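Local coordinates for uncharacterized ATP-binding protein MJECL15 (PDB 3H92) that is of unknown function but probably binds ATP, and whose C-terminal domain belongs to the helix-turn-helix clan, at residues L20-K23 / V24-Y28. Numbering follows the deposited sequence.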
loop_
_atom_site.group_PDB
_atom_site.type_symbol
_atom_site.label_atom_id
_atom_site.label_comp_id
_atom_site.label_asym_id
_atom_site.label_seq_id
_atom_site.Cartn_x
_atom_site.Cartn_y
_atom_site.Cartn_z
ATOM N N LEU A 20 8.531 2.871 -4.396
ATOM C CA LEU A 20 8.398 2.388 -3.032
ATOM C C LEU A 20 8.719 0.900 -3.007
ATOM O O LEU A 20 9.437 0.423 -2.134
ATOM C CB LEU A 20 6.953 2.574 -2.531
ATOM C CG LEU A 20 6.684 2.786 -1.029
ATOM C CD1 LEU A 20 5.488 1.988 -0.572
ATOM C CD2 LEU A 20 7.913 2.478 -0.188
ATOM N N LEU A 21 8.174 0.170 -3.964
ATOM C CA LEU A 21 8.424 -1.260 -3.990
ATOM C C LEU A 21 9.926 -1.606 -4.198
ATOM O O LEU A 21 10.439 -2.571 -3.560
ATOM C CB LEU A 21 7.534 -1.952 -5.027
ATOM C CG LEU A 21 6.064 -2.192 -4.615
ATOM C CD1 LEU A 21 5.292 -2.790 -5.757
ATOM C CD2 LEU A 21 5.977 -3.077 -3.402
ATOM N N GLU A 22 10.631 -0.820 -5.044
ATOM C CA GLU A 22 12.099 -0.984 -5.237
ATOM C C GLU A 22 12.843 -0.734 -3.910
ATOM O O GLU A 22 13.688 -1.536 -3.494
ATOM C CB GLU A 22 12.686 -0.082 -6.347
ATOM C CG GLU A 22 14.246 0.028 -6.241
ATOM C CD GLU A 22 14.922 1.205 -7.015
ATOM O OE1 GLU A 22 15.756 1.941 -6.385
ATOM O OE2 GLU A 22 14.645 1.353 -8.236
ATOM N N LYS A 23 12.483 0.363 -3.247
ATOM C CA LYS A 23 13.083 0.710 -1.974
ATOM C C LYS A 23 12.922 -0.439 -0.977
ATOM O O LYS A 23 13.856 -0.796 -0.257
ATOM C CB LYS A 23 12.456 2.027 -1.453
ATOM C CG LYS A 23 13.090 3.326 -2.022
ATOM C CD LYS A 23 14.655 3.327 -1.803
ATOM C CE LYS A 23 15.354 4.748 -1.779
ATOM N NZ LYS A 23 16.570 4.835 -0.878
ATOM N N VAL A 24 11.736 -1.030 -0.974
ATOM C CA VAL A 24 11.411 -2.058 -0.009
ATOM C C VAL A 24 12.175 -3.351 -0.285
ATOM O O VAL A 24 12.620 -4.035 0.671
ATOM C CB VAL A 24 9.882 -2.306 0.058
ATOM C CG1 VAL A 24 9.577 -3.525 0.877
ATOM C CG2 VAL A 24 9.199 -1.094 0.659
ATOM N N GLU A 25 12.378 -3.686 -1.554
ATOM C CA GLU A 25 13.083 -4.919 -1.838
ATOM C C GLU A 25 14.577 -4.772 -1.530
ATOM O O GLU A 25 15.170 -5.577 -0.819
ATOM C CB GLU A 25 12.920 -5.328 -3.296
ATOM C CG GLU A 25 13.791 -6.556 -3.670
ATOM C CD GLU A 25 13.270 -7.328 -4.892
ATOM O OE1 GLU A 25 13.651 -8.536 -5.051
ATOM O OE2 GLU A 25 12.477 -6.716 -5.664
ATOM N N GLU A 26 15.156 -3.726 -2.082
ATOM C CA GLU A 26 16.592 -3.509 -2.037
ATOM C C GLU A 26 17.046 -3.010 -0.688
ATOM O O GLU A 26 17.987 -3.535 -0.063
ATOM C CB GLU A 26 16.987 -2.449 -3.090
ATOM C CG GLU A 26 16.662 -2.837 -4.508
ATOM C CD GLU A 26 17.252 -4.194 -4.850
ATOM O OE1 GLU A 26 18.402 -4.466 -4.400
ATOM O OE2 GLU A 26 16.545 -4.993 -5.536
ATOM N N ASP A 27 16.364 -1.963 -0.256
ATOM C CA ASP A 27 16.987 -1.022 0.624
ATOM C C ASP A 27 16.478 -1.220 2.034
ATOM O O ASP A 27 17.303 -1.299 2.943
ATOM C CB ASP A 27 16.821 0.417 0.090
ATOM C CG ASP A 27 17.488 0.634 -1.307
ATOM O OD1 ASP A 27 18.436 -0.100 -1.698
ATOM O OD2 ASP A 27 17.077 1.581 -2.013
ATOM N N TYR A 28 15.158 -1.351 2.228
ATOM C CA TYR A 28 14.631 -1.547 3.584
ATOM C C TYR A 28 14.757 -2.985 4.016
ATOM O O TYR A 28 13.958 -3.856 3.615
ATOM C CB TYR A 28 13.214 -1.030 3.749
ATOM C CG TYR A 28 13.117 0.410 3.348
ATOM C CD1 TYR A 28 12.078 0.849 2.553
ATOM C CD2 TYR A 28 14.095 1.323 3.718
ATOM C CE1 TYR A 28 11.982 2.160 2.168
ATOM C CE2 TYR A 28 14.022 2.633 3.324
ATOM C CZ TYR A 28 12.952 3.052 2.548
ATOM O OH TYR A 28 12.840 4.367 2.141
#
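Leu20 meets Val24 one turn further along helix 8-27, where Leu20 CD2 lies 3.9 Å from Val24 CG2. Val24 N also bonds to Leu20 O. Both side chains rest on Phe61 of helix 56-64. Leu21 takes Glu25 N on its carbonyl, and its side chain packs with Val24 on Val36 of helix 33-45. This last part of the long N-terminal helix thus packs against two other helices in a small domain of the helix-turn-helix clan. On the outer side, Glu22 O accepts Glu26 N in a nearly straight bond, 171° at the hydrogen. The two glutamates touch at their CG atoms, with carboxylate planes 73° apart. At Lys23 the carbonyl O takes two donors from opposite faces of its plane, Asp27 N at 2.8 Å and Tyr28 N at 2.9 Å. The second closes a wider pi-type turn. With CG beside the backbone N (chi1 -84°) and a bend at chi2, the Lys23 chain crosses Asp27 at a slant, its CD nearer OD2 than NZ is. Lys23 NZ makes a weak salt bridge to Asp27 OD2 at 3.5 Å. Lys23 CB is 3.7 Å from Tyr28 CE1, and Val24 CG2 lies at the ring's edge. With an alanine in place of Tyr28, Lys23 CB and Val24 CG2 would probably lose their aromatic neighbour.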